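Local structure of Lv-ranaspumin (Lv-RSN-1) (Leptodactylus vastus, 4K82) at residues L138-L141 with K142-C146; L19-A22 with L23-G27; I105-T108 with V109-V113. The protein is a surfactant protein of the frog's foam nest, where it probably lowers surface tension and helps to form or stabilise the foam. One frame throughout, in Å; residues are numbered along the deposited sequence.

Contact 1. Residues L138-L141 with K142-C146; sequences LKDL and KYKVC
Leu-138 O accepts the backbone N of Lys-142 at 2.9 Å, and the Leu-138 side chain packs on Val-210 of helix 196-212. Lys-139 O takes Tyr-143 N at 3.2 Å and also lies at the edge of the tyrosine ring, near its plane, with CD2 closest. Tyr-143 OH hydrogen-bonds to Val-215 O in the C-terminal tail; Lys-139 NZ bonds to Ser-216 O there and forms a salt bridge with Asp-28, which precedes helix 29-42. Next comes Asp-140, whose side chain runs alongside that of Lys-144, both pointing the same way; OD1 and NZ make a long salt bridge of 3.8 Å, while OD2 pairs with Arg-165. Helix 133-144 runs out over the next turn, Val-145 being the first residue to leave helical geometry, and there one carbonyl serves two donors. Leu-141 O receives Val-145 N at 3.1 Å and, almost straight at 174°, Cys-146 N at 2.8 Å, the second bond spanning five residues as the helix unwinds. With CG beside its backbone N (chi1 -69°), Leu-141 sends CD2 alongside Val-145, 3.9 Å from CG2, and its CB lies 4.1 Å from Cys-146 SG, the sulfur that forms the disulfide with Cys-207 of helix 196-212.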
loop_
_atom_site.group_PDB
_atom_site.type_symbol
_atom_site.label_atom_id
_atom_site.label_comp_id
_atom_site.label_asym_id
_atom_site.label_seq_id
_atom_site.Cartn_x
_atom_site.Cartn_y
_atom_site.Cartn_z
ATOM N N LEU A 138 -6.035 4.548 -0.533
ATOM C CA LEU A 138 -7.021 3.613 -0.016
ATOM C C LEU A 138 -8.001 4.327 0.908
ATOM O O LEU A 138 -9.198 4.054 0.866
ATOM C CB LEU A 138 -6.352 2.441 0.700
ATOM C CG LEU A 138 -5.378 1.619 -0.135
ATOM C CD1 LEU A 138 -4.736 0.568 0.754
ATOM C CD2 LEU A 138 -6.109 0.969 -1.302
ATOM N N LYS A 139 -7.487 5.241 1.732
ATOM C CA LYS A 139 -8.339 6.045 2.609
ATOM C C LYS A 139 -9.374 6.842 1.812
ATOM O O LYS A 139 -10.563 6.853 2.153
ATOM C CB LYS A 139 -7.490 7.002 3.458
ATOM C CG LYS A 139 -6.620 6.346 4.504
ATOM C CD LYS A 139 -5.711 7.402 5.130
ATOM C CE LYS A 139 -4.787 6.816 6.180
ATOM N NZ LYS A 139 -5.484 6.617 7.474
ATOM N N ASP A 140 -8.931 7.512 0.756
ATOM C CA ASP A 140 -9.841 8.290 -0.082
ATOM C C ASP A 140 -10.902 7.407 -0.739
ATOM O O ASP A 140 -12.078 7.768 -0.808
ATOM C CB ASP A 140 -9.069 9.027 -1.171
ATOM C CG ASP A 140 -8.319 10.225 -0.639
ATOM O OD1 ASP A 140 -8.864 10.899 0.258
ATOM O OD2 ASP A 140 -7.189 10.483 -1.111
ATOM N N LEU A 141 -10.490 6.242 -1.218
ATOM C CA LEU A 141 -11.456 5.314 -1.813
ATOM C C LEU A 141 -12.459 4.828 -0.782
ATOM O O LEU A 141 -13.655 4.749 -1.063
ATOM C CB LEU A 141 -10.742 4.107 -2.434
ATOM C CG LEU A 141 -9.901 4.379 -3.679
ATOM C CD1 LEU A 141 -9.245 3.071 -4.152
ATOM C CD2 LEU A 141 -10.723 5.012 -4.798
ATOM N N LYS A 142 -11.978 4.523 0.418
ATOM C CA LYS A 142 -12.839 3.995 1.473
ATOM C C LYS A 142 -13.964 4.969 1.845
ATOM O O LYS A 142 -15.097 4.549 2.103
ATOM C CB LYS A 142 -12.016 3.626 2.712
ATOM C CG LYS A 142 -12.803 2.897 3.794
ATOM C CD LYS A 142 -11.892 2.549 4.972
ATOM C CE LYS A 142 -12.625 1.820 6.082
ATOM N NZ LYS A 142 -13.218 0.535 5.613
ATOM N N TYR A 143 -13.670 6.266 1.841
ATOM C CA TYR A 143 -14.641 7.247 2.327
ATOM C C TYR A 143 -15.347 8.071 1.245
ATOM O O TYR A 143 -16.336 8.757 1.526
ATOM C CB TYR A 143 -14.002 8.152 3.393
ATOM C CG TYR A 143 -13.610 7.377 4.635
ATOM C CD1 TYR A 143 -14.558 7.033 5.590
ATOM C CD2 TYR A 143 -12.298 6.956 4.834
ATOM C CE1 TYR A 143 -14.210 6.311 6.722
ATOM C CE2 TYR A 143 -11.943 6.234 5.959
ATOM C CZ TYR A 143 -12.897 5.914 6.899
ATOM O OH TYR A 143 -12.534 5.196 8.021
ATOM N N LYS A 144 -14.875 7.991 0.006
ATOM C CA LYS A 144 -15.440 8.820 -1.055
ATOM C C LYS A 144 -15.935 8.040 -2.271
ATOM O O LYS A 144 -16.706 8.578 -3.070
ATOM C CB LYS A 144 -14.425 9.867 -1.518
ATOM C CG LYS A 144 -13.852 10.737 -0.389
ATOM C CD LYS A 144 -12.740 11.650 -0.908
ATOM C CE LYS A 144 -12.248 12.598 0.185
ATOM N NZ LYS A 144 -11.340 13.649 -0.356
ATOM N N VAL A 145 -15.488 6.792 -2.430
ATOM C CA VAL A 145 -15.800 6.053 -3.657
ATOM C C VAL A 145 -16.507 4.727 -3.390
ATOM O O VAL A 145 -17.582 4.465 -3.941
ATOM C CB VAL A 145 -14.520 5.805 -4.512
ATOM C CG1 VAL A 145 -14.816 4.883 -5.693
ATOM C CG2 VAL A 145 -13.944 7.132 -4.982
ATOM N N CYS A 146 -15.905 3.890 -2.552
ATOM C CA CYS A 146 -16.419 2.545 -2.303
ATOM C C CYS A 146 -17.460 2.568 -1.200
ATOM O O CYS A 146 -17.321 1.872 -0.198
ATOM C CB CYS A 146 -15.277 1.607 -1.906
ATOM S SG CYS A 146 -13.929 1.560 -3.098
#

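Contact 2. Residues L19-A22 with L23-G27; sequences LTKA and LKDSG
The C-terminal end of helix 14-24 illustrates how a helix can finish in short turns, a flanking salt bridge and a water. The last firm four-residue bond runs from Leu-23 N to Leu-19 O at 3.0 Å. Beyond it, Lys-24 N turns back to Lys-21 O at 2.9 Å and Asp-25 N to Ala-22 O at 3.3 Å, three-residue steps in which each donor stands above the plane of its carbonyl; Asp-25 N reaches Lys-21 O only weakly. A water donates to both Ala-22 O and Asp-25 O, tying the final turn to the departing chain. On the outer side Lys-21 crosses Asp-25: the lysine chain bends at its last two torsions (chi3 62°, chi4 43°), bringing NZ back to OD2 at 2.8 Å. A carboxylate beside the negative end of a helix dipole would probably interact unfavourably with it, and the lysine ammonium may offset this. The Thr-20 and Lys-24 side chains lie side by side, CG2 meeting NZ at the end of the extended lysine, while Thr-20 OG1 is bonded to Thr-16 O. The apolar side carries Leu-19, whose CG is 4.1 Å from Leu-23 CD1. These leucines pack against Leu-29 of helix 29-42 and against helix 89-102, Leu-19 on Leu-96 and Leu-99, Leu-23 on Leu-100.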
loop_
_atom_site.group_PDB
_atom_site.type_symbol
_atom_site.label_atom_id
_atom_site.label_comp_id
_atom_site.label_asym_id
_atom_site.label_seq_id
_atom_site.Cartn_x
_atom_site.Cartn_y
_atom_site.Cartn_z
ATOM N N LEU A 19 7.185 -3.303 18.409
ATOM C CA LEU A 19 6.442 -3.634 17.202
ATOM C C LEU A 19 5.163 -4.386 17.551
ATOM O O LEU A 19 4.091 -4.083 17.029
ATOM C CB LEU A 19 7.305 -4.485 16.265
ATOM C CG LEU A 19 6.608 -4.945 14.993
ATOM C CD1 LEU A 19 6.164 -3.729 14.176
ATOM C CD2 LEU A 19 7.541 -5.838 14.194
ATOM N N THR A 20 5.293 -5.371 18.437
ATOM C CA THR A 20 4.163 -6.176 18.901
ATOM C C THR A 20 3.015 -5.312 19.429
ATOM O O THR A 20 1.854 -5.487 19.048
ATOM C CB THR A 20 4.611 -7.154 20.012
ATOM O OG1 THR A 20 5.604 -8.047 19.494
ATOM C CG2 THR A 20 3.438 -7.956 20.530
ATOM N N LYS A 21 3.345 -4.371 20.305
ATOM C CA LYS A 21 2.330 -3.497 20.870
ATOM C C LYS A 21 1.775 -2.559 19.800
ATOM O O LYS A 21 0.565 -2.315 19.733
ATOM C CB LYS A 21 2.904 -2.694 22.039
ATOM C CG LYS A 21 1.834 -2.021 22.891
ATOM C CD LYS A 21 2.426 -1.000 23.849
ATOM C CE LYS A 21 3.120 0.128 23.095
ATOM N NZ LYS A 21 2.339 0.618 21.911
ATOM N N ALA A 22 2.670 -2.044 18.960
ATOM C CA ALA A 22 2.291 -1.092 17.925
ATOM C C ALA A 22 1.247 -1.670 16.963
ATOM O O ALA A 22 0.370 -0.950 16.486
ATOM C CB ALA A 22 3.521 -0.628 17.163
ATOM N N LEU A 23 1.337 -2.968 16.691
ATOM C CA LEU A 23 0.380 -3.627 15.799
ATOM C C LEU A 23 -1.010 -3.763 16.430
ATOM O O LEU A 23 -2.011 -3.909 15.724
ATOM C CB LEU A 23 0.904 -5.000 15.379
ATOM C CG LEU A 23 2.105 -4.969 14.431
ATOM C CD1 LEU A 23 2.764 -6.338 14.362
ATOM C CD2 LEU A 23 1.663 -4.518 13.042
ATOM N N LYS A 24 -1.070 -3.709 17.759
ATOM C CA LYS A 24 -2.344 -3.803 18.466
ATOM C C LYS A 24 -2.991 -2.432 18.648
ATOM O O LYS A 24 -4.169 -2.341 18.990
ATOM C CB LYS A 24 -2.166 -4.501 19.818
ATOM C CG LYS A 24 -1.722 -5.955 19.704
ATOM C CD LYS A 24 -1.392 -6.570 21.059
ATOM C CE LYS A 24 -0.890 -8.003 20.901
ATOM N NZ LYS A 24 -0.306 -8.557 22.156
ATOM N N ASP A 25 -2.222 -1.370 18.418
ATOM C CA ASP A 25 -2.745 -0.007 18.529
ATOM C C ASP A 25 -3.608 0.356 17.323
ATOM O O ASP A 25 -3.492 -0.256 16.258
ATOM C CB ASP A 25 -1.606 1.008 18.661
ATOM C CG ASP A 25 -0.803 0.826 19.933
ATOM O OD1 ASP A 25 -1.372 0.346 20.937
ATOM O OD2 ASP A 25 0.401 1.173 19.928
ATOM N N SER A 26 -4.474 1.348 17.495
ATOM C CA SER A 26 -5.278 1.866 16.392
ATOM C C SER A 26 -4.390 2.652 15.438
ATOM O O SER A 26 -3.876 3.718 15.787
ATOM C CB SER A 26 -6.409 2.766 16.905
ATOM O OG SER A 26 -7.393 2.018 17.599
ATOM N N GLY A 27 -4.207 2.120 14.236
ATOM C CA GLY A 27 -3.364 2.761 13.248
ATOM C C GLY A 27 -3.219 1.933 11.986
ATOM O O GLY A 27 -3.904 0.924 11.795
HETATM O O HOH W 1 -1.447 -0.448 14.399
#

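Contact 3. Residues I105-T108 with V109-V113; sequences IDET and VFNAV
Asp-106 and Val-109 meet at the start of helix 107-121, where the aspartate occupies the N-cap position. Its OD1 accepts Val-109 N at 3.2 Å, with an N-H...O angle of 157°, and the donor reaches the oxygen from above the carboxylate plane. The same oxygen takes a weak bond from Thr-108 N at 3.0 Å, so two amides of the first turn converge on one atom. With CG anti to the backbone N (chi1 -170°), the carboxylate turns toward these first-turn amides. The Asp-106 side chain crosses that of Val-109 at about a right angle, and Asp-106 OD2 rests 3.5 Å from the methyl CG2 of Val-109.

The next layer is backbone. The main-chain O of Asp-106 serves too, receiving Phe-110 N at 3.0 Å in a nearly straight bond. Glu-107 O takes Asn-111 N and Thr-108 O takes Ala-112 N, continuing the helical pattern. Just before the cap, Ile-105 places CD1 3.9 Å from Phe-110 CB, an apolar contact between the N' and N4 positions, a hydrophobic staple.

Further out, the Phe-110 ring meets the ring of Tyr-97, with planes at about 25°, and touches Leu-100 of helix 89-102 and Ala-34 of helix 29-42. Ile-105 packs on Leu-100 and Leu-30, joining the same two helices, while Val-109 lies against Asn-212 of helix 196-212. The aspartate thus supplies acceptors from both side chain and backbone at the helix start, and its negative charge probably interacts favourably with the positive end of the helix dipole.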
loop_
_atom_site.group_PDB
_atom_site.type_symbol
_atom_site.label_atom_id
_atom_site.label_comp_id
_atom_site.label_asym_id
_atom_site.label_seq_id
_atom_site.Cartn_x
_atom_site.Cartn_y
_atom_site.Cartn_z
ATOM N N ILE A 105 -0.042 -11.848 12.853
ATOM C CA ILE A 105 -0.810 -10.793 12.194
ATOM C C ILE A 105 -1.932 -11.368 11.335
ATOM O O ILE A 105 -1.914 -12.549 10.973
ATOM C CB ILE A 105 0.086 -9.892 11.310
ATOM C CG1 ILE A 105 0.997 -10.738 10.420
ATOM C CG2 ILE A 105 0.925 -8.947 12.168
ATOM C CD1 ILE A 105 0.532 -10.844 8.986
ATOM N N ASP A 106 -2.903 -10.524 11.006
ATOM C CA ASP A 106 -3.992 -10.910 10.120
ATOM C C ASP A 106 -3.442 -11.075 8.713
ATOM O O ASP A 106 -3.260 -10.090 8.001
ATOM C CB ASP A 106 -5.069 -9.820 10.128
ATOM C CG ASP A 106 -6.347 -10.243 9.416
ATOM O OD1 ASP A 106 -6.288 -11.099 8.511
ATOM O OD2 ASP A 106 -7.421 -9.706 9.762
ATOM N N GLU A 107 -3.185 -12.313 8.303
ATOM C CA GLU A 107 -2.592 -12.537 6.991
ATOM C C GLU A 107 -3.601 -12.319 5.863
ATOM O O GLU A 107 -3.222 -12.112 4.716
ATOM C CB GLU A 107 -1.916 -13.913 6.901
ATOM C CG GLU A 107 -0.690 -14.044 7.807
ATOM C CD GLU A 107 0.262 -15.155 7.381
ATOM O OE1 GLU A 107 0.683 -15.171 6.202
ATOM O OE2 GLU A 107 0.598 -16.008 8.232
ATOM N N THR A 108 -4.886 -12.352 6.192
ATOM C CA THR A 108 -5.898 -12.022 5.199
ATOM C C THR A 108 -5.747 -10.569 4.756
ATOM O O THR A 108 -5.805 -10.262 3.564
ATOM C CB THR A 108 -7.318 -12.263 5.728
ATOM O OG1 THR A 108 -7.464 -13.648 6.067
ATOM C CG2 THR A 108 -8.342 -11.888 4.667
ATOM N N VAL A 109 -5.550 -9.676 5.725
ATOM C CA VAL A 109 -5.318 -8.269 5.429
ATOM C C VAL A 109 -3.968 -8.115 4.744
ATOM O O VAL A 109 -3.862 -7.469 3.702
ATOM C CB VAL A 109 -5.366 -7.400 6.705
ATOM C CG1 VAL A 109 -4.821 -6.004 6.428
ATOM C CG2 VAL A 109 -6.788 -7.319 7.235
ATOM N N PHE A 110 -2.939 -8.731 5.321
ATOM C CA PHE A 110 -1.603 -8.657 4.740
ATOM C C PHE A 110 -1.579 -9.081 3.272
ATOM O O PHE A 110 -1.057 -8.366 2.420
ATOM C CB PHE A 110 -0.611 -9.511 5.534
ATOM C CG PHE A 110 0.822 -9.278 5.145
ATOM C CD1 PHE A 110 1.371 -9.923 4.048
ATOM C CD2 PHE A 110 1.618 -8.401 5.868
ATOM C CE1 PHE A 110 2.684 -9.703 3.674
ATOM C CE2 PHE A 110 2.941 -8.185 5.503
ATOM C CZ PHE A 110 3.471 -8.836 4.408
ATOM N N ASN A 111 -2.153 -10.240 2.978
ATOM C CA ASN A 111 -2.124 -10.762 1.618
ATOM C C ASN A 111 -2.951 -9.928 0.643
ATOM O O ASN A 111 -2.560 -9.747 -0.512
ATOM C CB ASN A 111 -2.562 -12.230 1.588
ATOM C CG ASN A 111 -1.580 -13.141 2.301
ATOM O OD1 ASN A 111 -0.404 -12.801 2.447
ATOM N ND2 ASN A 111 -2.053 -14.301 2.751
ATOM N N ALA A 112 -4.079 -9.400 1.116
ATOM C CA ALA A 112 -4.926 -8.555 0.280
ATOM C C ALA A 112 -4.192 -7.268 -0.077
ATOM O O ALA A 112 -4.252 -6.800 -1.209
ATOM C CB ALA A 112 -6.241 -8.238 0.988
ATOM N N VAL A 113 -3.502 -6.693 0.905
ATOM C CA VAL A 113 -2.690 -5.497 0.661
ATOM C C VAL A 113 -1.523 -5.815 -0.278
ATOM O O VAL A 113 -1.193 -5.035 -1.175
ATOM C CB VAL A 113 -2.150 -4.913 1.979
ATOM C CG1 VAL A 113 -1.170 -3.788 1.700
ATOM C CG2 VAL A 113 -3.299 -4.411 2.856
#

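How the contacts relate
All three contacts lie at helix ends, contacts 1 and 2 at C-terminal ends and contact 3 at an N-terminal one. Contact 3 is a surface contact, whereas 1 and 2 are partly buried. At the C-terminal ends backbone carbonyls accept, from a water among others in contact 2 and from the amide of a disulfide cysteine in contact 1; at the N-terminal end a carboxylate adds to the carbonyls as a cap, where contacts 1 and 2 pair aspartate with lysine. Contacts 2 and 3 touch, Leu-23 CD1 lying 3.9 Å from Ile-105 CG2, and both pack on helices 29-42 and 89-102. Contact 1 has its centre about 19 Å from that of contact 3, yet both lean on helix 196-212.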